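Long-range contacts in similar to sp|P32453 Saccharomyces cerevisiae YNL315c ATP11 (Candida glabrata CBS 138, PDB 2P4F), which probably acts as a mitochondrial chaperone that binds unfolded protein, consistent with the role of yeast Atp11 in assembling the F1 part of ATP synthase: residues Q117-L122 with K227-M232; P155-P160 with E276-G281. All blocks are in the same frame, centred on the assembly; numbering follows the deposited sequence.

Contact 1 of 2, residues Q117-L122 with K227-M232; sequences QEVEFL and KDMVLM
Helix 116-126 packs on the antiparallel half-barrel sheet at strand 229-236, with Val-119 reaching across to Met-229 and Leu-231 of the strand and to Lys-227, which ends helix 224-227 just before it. The valine divides its two methyls between these partners. Val-119 CG1, anti to the backbone N (chi1 174°), lies 3.9 Å from Leu-231 CD1 and 4.2 Å from Met-229 CE; Val-119 CG2 instead meets the aliphatic part of Lys-227, whose CE is 4.0 Å away. A short branched residue suits this place, because one side chain can serve three neighbours without a long stem. Met-229 and Leu-231 are alternate residues of the strand and so both face the helix, the methionine bending at chi3 (86°) to bring CE of Met-229 to 4.3 Å from Glu-120 N. In the fold, this helical segment runs almost parallel to strand 229-232, at 6°, with the axes 10.4 Å apart, a spacing bridged mainly by side chains. Lysine fits the margin of the apolar patch: its methylenes pack on Val-119 while NZ makes a weak hydrogen bond to Leu-114 O. Glu-120, at the partly exposed border, forms a salt bridge with Arg-124, and Trp-123 NE1 hydrogen-bonds to Met-232 O.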
loop_
_atom_site.group_PDB
_atom_site.type_symbol
_atom_site.label_atom_id
_atom_site.label_comp_id
_atom_site.label_asym_id
_atom_site.label_seq_id
_atom_site.Cartn_x
_atom_site.Cartn_y
_atom_site.Cartn_z
ATOM N N GLN A 117 -10.422 -15.781 11.895
ATOM C CA GLN A 117 -10.431 -16.605 10.672
ATOM C C GLN A 117 -11.736 -16.429 9.912
ATOM O O GLN A 117 -11.720 -16.341 8.695
ATOM C CB GLN A 117 -10.216 -18.087 11.019
ATOM C CG GLN A 117 -10.337 -18.965 9.785
ATOM C CD GLN A 117 -9.763 -20.356 9.916
ATOM O OE1 GLN A 117 -8.595 -20.605 9.610
ATOM N NE2 GLN A 117 -10.634 -21.268 10.348
ATOM N N GLU A 118 -12.840 -16.391 10.671
ATOM C CA GLU A 118 -14.145 -16.189 9.986
ATOM C C GLU A 118 -14.186 -14.847 9.292
ATOM O O GLU A 118 -14.668 -14.776 8.164
ATOM C CB GLU A 118 -15.251 -16.281 11.038
ATOM C CG GLU A 118 -15.392 -17.779 11.447
ATOM C CD GLU A 118 -16.253 -17.963 12.686
ATOM O OE1 GLU A 118 -16.436 -17.075 13.545
ATOM O OE2 GLU A 118 -16.779 -19.105 12.819
ATOM N N VAL A 119 -13.680 -13.780 9.929
ATOM C CA VAL A 119 -13.631 -12.489 9.234
ATOM C C VAL A 119 -12.768 -12.569 7.983
ATOM O O VAL A 119 -13.151 -12.035 6.915
ATOM C CB VAL A 119 -13.061 -11.391 10.149
ATOM C CG1 VAL A 119 -12.861 -10.061 9.361
ATOM C CG2 VAL A 119 -14.029 -11.183 11.343
ATOM N N GLU A 120 -11.600 -13.225 8.099
ATOM C CA GLU A 120 -10.718 -13.391 6.933
ATOM C C GLU A 120 -11.431 -14.151 5.826
ATOM O O GLU A 120 -11.332 -13.754 4.651
ATOM C CB GLU A 120 -9.410 -14.072 7.299
ATOM C CG GLU A 120 -8.531 -14.284 6.069
ATOM C CD GLU A 120 -7.104 -14.703 6.391
ATOM O OE1 GLU A 120 -6.710 -14.724 7.587
ATOM O OE2 GLU A 120 -6.329 -15.039 5.449
ATOM N N PHE A 121 -12.188 -15.210 6.163
ATOM C CA PHE A 121 -12.919 -15.949 5.094
ATOM C C PHE A 121 -13.900 -15.048 4.382
ATOM O O PHE A 121 -14.036 -15.036 3.163
ATOM C CB PHE A 121 -13.684 -17.097 5.741
ATOM C CG PHE A 121 -12.781 -18.265 6.169
ATOM C CD1 PHE A 121 -11.442 -18.392 5.833
ATOM C CD2 PHE A 121 -13.353 -19.242 6.951
ATOM C CE1 PHE A 121 -10.719 -19.485 6.266
ATOM C CE2 PHE A 121 -12.651 -20.365 7.344
ATOM C CZ PHE A 121 -11.314 -20.495 6.998
ATOM N N LEU A 122 -14.621 -14.266 5.198
ATOM C CA LEU A 122 -15.649 -13.398 4.572
ATOM C C LEU A 122 -15.031 -12.340 3.682
ATOM O O LEU A 122 -15.568 -11.994 2.646
ATOM C CB LEU A 122 -16.500 -12.700 5.631
ATOM C CG LEU A 122 -17.444 -13.612 6.421
ATOM C CD1 LEU A 122 -18.091 -12.757 7.502
ATOM C CD2 LEU A 122 -18.477 -14.220 5.458
ATOM N N LYS A 227 -9.240 -7.087 17.233
ATOM C CA LYS A 227 -8.768 -8.366 16.695
ATOM C C LYS A 227 -7.334 -8.298 16.189
ATOM O O LYS A 227 -6.856 -9.287 15.652
ATOM C CB LYS A 227 -9.636 -8.829 15.528
ATOM C CG LYS A 227 -11.021 -9.294 15.963
ATOM C CD LYS A 227 -11.883 -9.673 14.746
ATOM C CE LYS A 227 -12.820 -10.794 15.167
ATOM N NZ LYS A 227 -13.956 -10.160 15.922
ATOM N N ASP A 228 -6.660 -7.138 16.341
ATOM C CA ASP A 228 -5.291 -7.010 15.861
ATOM C C ASP A 228 -5.130 -7.366 14.379
ATOM O O ASP A 228 -4.121 -7.927 13.950
ATOM C CB ASP A 228 -4.356 -7.876 16.726
ATOM C CG ASP A 228 -2.907 -7.491 16.515
ATOM O OD1 ASP A 228 -2.540 -6.332 16.221
ATOM O OD2 ASP A 228 -2.075 -8.428 16.626
ATOM N N MET A 229 -6.121 -6.996 13.582
ATOM C CA MET A 229 -6.204 -7.282 12.164
ATOM C C MET A 229 -6.430 -6.056 11.317
ATOM O O MET A 229 -7.217 -5.209 11.744
ATOM C CB MET A 229 -7.449 -8.176 11.891
ATOM C CG MET A 229 -7.425 -9.585 12.391
ATOM S SD MET A 229 -9.105 -10.228 12.038
ATOM C CE MET A 229 -8.849 -10.785 10.357
ATOM N N VAL A 230 -5.763 -5.994 10.175
ATOM C CA VAL A 230 -6.010 -4.949 9.165
ATOM C C VAL A 230 -6.493 -5.631 7.912
ATOM O O VAL A 230 -5.842 -6.618 7.483
ATOM C CB VAL A 230 -4.720 -4.127 8.895
ATOM C CG1 VAL A 230 -4.895 -3.176 7.736
ATOM C CG2 VAL A 230 -4.351 -3.418 10.197
ATOM N N LEU A 231 -7.580 -5.193 7.324
ATOM C CA LEU A 231 -8.117 -5.827 6.101
ATOM C C LEU A 231 -7.714 -4.943 4.931
ATOM O O LEU A 231 -7.947 -3.705 4.975
ATOM C CB LEU A 231 -9.641 -5.932 6.216
ATOM C CG LEU A 231 -10.103 -6.935 7.304
ATOM C CD1 LEU A 231 -11.616 -7.070 7.105
ATOM C CD2 LEU A 231 -9.415 -8.243 7.235
ATOM N N MET A 232 -7.121 -5.547 3.884
ATOM C CA MET A 232 -6.682 -4.764 2.718
ATOM C C MET A 232 -7.419 -5.136 1.472
ATOM O O MET A 232 -7.624 -6.357 1.291
ATOM C CB MET A 232 -5.170 -5.033 2.507
ATOM C CG MET A 232 -4.606 -4.170 1.385
ATOM S SD MET A 232 -2.953 -4.775 0.876
ATOM C CE MET A 232 -3.478 -6.051 -0.272
#

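Contact 2 of 2, residues P155-P160 with E276-G281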
loop_
_atom_site.group_PDB
_atom_site.type_symbol
_atom_site.label_atom_id
_atom_site.label_comp_id
_atom_site.label_asym_id
_atom_site.label_seq_id
_atom_site.Cartn_x
_atom_site.Cartn_y
_atom_site.Cartn_z
ATOM N N PRO A 155 4.849 10.392 3.390
ATOM C CA PRO A 155 3.674 9.949 2.631
ATOM C C PRO A 155 3.864 9.868 1.125
ATOM O O PRO A 155 2.933 9.412 0.446
ATOM C CB PRO A 155 2.583 10.974 3.000
ATOM C CG PRO A 155 3.382 12.242 3.239
ATOM C CD PRO A 155 4.630 11.749 3.953
ATOM N N LEU A 156 5.016 10.261 0.580
ATOM C CA LEU A 156 5.203 10.239 -0.867
ATOM C C LEU A 156 6.462 9.453 -1.176
ATOM O O LEU A 156 7.469 9.592 -0.464
ATOM C CB LEU A 156 5.309 11.675 -1.389
ATOM C CG LEU A 156 5.382 11.797 -2.919
ATOM C CD1 LEU A 156 4.077 11.323 -3.559
ATOM C CD2 LEU A 156 5.698 13.251 -3.326
ATOM N N PHE A 157 6.459 8.659 -2.225
ATOM C CA PHE A 157 7.709 8.008 -2.617
ATOM C C PHE A 157 7.663 7.748 -4.119
ATOM O O PHE A 157 6.653 8.034 -4.762
ATOM C CB PHE A 157 7.943 6.726 -1.830
ATOM C CG PHE A 157 9.400 6.232 -1.797
ATOM C CD1 PHE A 157 10.457 7.137 -1.574
ATOM C CD2 PHE A 157 9.686 4.904 -1.969
ATOM C CE1 PHE A 157 11.789 6.703 -1.506
ATOM C CE2 PHE A 157 11.010 4.453 -1.893
ATOM C CZ PHE A 157 12.037 5.362 -1.654
ATOM N N VAL A 158 8.784 7.272 -4.669
ATOM C CA VAL A 158 8.825 6.833 -6.075
ATOM C C VAL A 158 9.359 5.428 -6.091
ATOM O O VAL A 158 10.296 5.125 -5.305
ATOM C CB VAL A 158 9.745 7.769 -6.891
ATOM C CG1 VAL A 158 9.936 7.234 -8.278
ATOM C CG2 VAL A 158 9.104 9.166 -6.892
ATOM N N LEU A 159 8.796 4.543 -6.924
ATOM C CA LEU A 159 9.337 3.218 -7.063
ATOM C C LEU A 159 9.446 2.869 -8.531
ATOM O O LEU A 159 8.588 3.271 -9.309
ATOM C CB LEU A 159 8.423 2.134 -6.444
ATOM C CG LEU A 159 8.390 2.045 -4.931
ATOM C CD1 LEU A 159 7.299 1.027 -4.535
ATOM C CD2 LEU A 159 9.728 1.647 -4.311
ATOM N N PRO A 160 10.441 2.083 -8.896
ATOM C CA PRO A 160 10.484 1.652 -10.274
ATOM C C PRO A 160 9.605 0.416 -10.495
ATOM O O PRO A 160 9.497 -0.491 -9.667
ATOM C CB PRO A 160 11.967 1.238 -10.429
ATOM C CG PRO A 160 12.333 0.735 -9.062
ATOM C CD PRO A 160 11.551 1.551 -8.070
ATOM N N GLU A 276 13.224 8.417 3.853
ATOM C CA GLU A 276 13.221 9.675 4.630
ATOM C C GLU A 276 13.886 10.796 3.858
ATOM O O GLU A 276 13.406 11.929 3.806
ATOM C CB GLU A 276 13.913 9.446 5.994
ATOM C CG GLU A 276 13.071 8.488 6.874
ATOM C CD GLU A 276 13.750 8.158 8.173
ATOM O OE1 GLU A 276 15.001 8.298 8.294
ATOM O OE2 GLU A 276 13.019 7.757 9.124
ATOM N N ASP A 277 15.003 10.489 3.195
ATOM C CA ASP A 277 15.677 11.536 2.424
ATOM C C ASP A 277 14.814 12.086 1.314
ATOM O O ASP A 277 14.810 13.308 1.042
ATOM C CB ASP A 277 16.967 10.956 1.818
ATOM C CG ASP A 277 18.068 10.820 2.844
ATOM O OD1 ASP A 277 17.999 11.387 3.952
ATOM O OD2 ASP A 277 19.042 10.088 2.520
ATOM N N PHE A 278 14.052 11.207 0.644
ATOM C CA PHE A 278 13.132 11.697 -0.388
ATOM C C PHE A 278 12.128 12.670 0.246
ATOM O O PHE A 278 11.903 13.774 -0.270
ATOM C CB PHE A 278 12.406 10.499 -1.022
ATOM C CG PHE A 278 11.439 10.950 -2.116
ATOM C CD1 PHE A 278 11.884 11.168 -3.419
ATOM C CD2 PHE A 278 10.087 11.126 -1.806
ATOM C CE1 PHE A 278 10.976 11.577 -4.370
ATOM C CE2 PHE A 278 9.176 11.548 -2.755
ATOM C CZ PHE A 278 9.630 11.743 -4.039
ATOM N N ASN A 279 11.492 12.244 1.347
ATOM C CA ASN A 279 10.407 13.055 1.908
ATOM C C ASN A 279 10.875 14.350 2.552
ATOM O O ASN A 279 10.096 15.295 2.681
ATOM C CB ASN A 279 9.612 12.201 2.923
ATOM C CG ASN A 279 8.623 11.360 2.129
ATOM O OD1 ASN A 279 7.456 11.772 1.864
ATOM N ND2 ASN A 279 9.048 10.152 1.757
ATOM N N LYS A 280 12.128 14.415 2.940
ATOM C CA LYS A 280 12.626 15.666 3.534
ATOM C C LYS A 280 13.359 16.477 2.463
ATOM O O LYS A 280 13.835 17.588 2.769
ATOM C CB LYS A 280 13.417 15.348 4.793
ATOM C CG LYS A 280 12.628 14.972 6.056
ATOM C CD LYS A 280 13.197 13.730 6.716
ATOM C CE LYS A 280 12.284 12.928 7.591
ATOM N NZ LYS A 280 11.269 12.018 6.965
ATOM N N GLY A 281 13.410 15.989 1.206
ATOM C CA GLY A 281 14.036 16.816 0.164
ATOM C C GLY A 281 15.554 16.891 0.286
ATOM O O GLY A 281 16.183 17.841 -0.167
#
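The rings of Phe-157 and Phe-278 form an offset edge-to-face pair, the edge of Phe-157 turned toward the face of Phe-278 with planes at 86° and centroids 5.7 Å apart. Phe-278 CB sits in the plane of the Phe-157 ring, at its edge, 3.9 Å from Phe-157 CE1. At the in-plane edge of Phe-278 are Leu-156 CG, 3.8 Å from Phe-278 CE2, and the amide nitrogen of Asn-279; Val-158 CG2 approaches Phe-278 CZ obliquely at 3.9 Å. A phenylalanine suits the place of Phe-278 because its long flat side chain, CG anti to the backbone N (chi1 180°), extends to three successive strand residues. Asn-279 binds the strand's backbone with both ends of its amide. Asn-279 OD1 accepts the N-H of Leu-156 at 3.1 Å (N to OD1), in the carbonyl plane and on a lone pair, while Asn-279 ND2 donates to Leu-156 O at 2.8 Å, a more bent bond of 136° at the hydrogen. ND2 also bonds to Leu-275 O, which should help fix the amide's rotation. Strand 156-162 is outermost, beside strand 179-190; the C-terminal end of helix 266-280 meets its start, Phe-257 of helix 244-257 joins the Phe-157 ring, and Leu-290 of helix 287-295 touches Phe-157 and Val-158.

Contacts 1 and 2 both attach a helix to the same six-stranded antiparallel sheet, on opposite sides of the chain's centre. Their centres are 30 Å apart, and their nearest atoms about 13 Å, so they do not touch. Contact 1 uses the strand next to the outermost strand 133-139, whereas contact 2 uses the other outermost strand, 156-162. The segments alternate along the chain: the helix of contact 1 comes before all the strands and that of contact 2 after them. The chemistry differs too: contact 1 rests mainly on apolar side-chain contacts, contact 2 adds side-chain-to-backbone hydrogen bonds. A hexaethylene glycol, probably from the crystallisation liquor, lies about 4 Å from the Phe-278 side chain in contact 2.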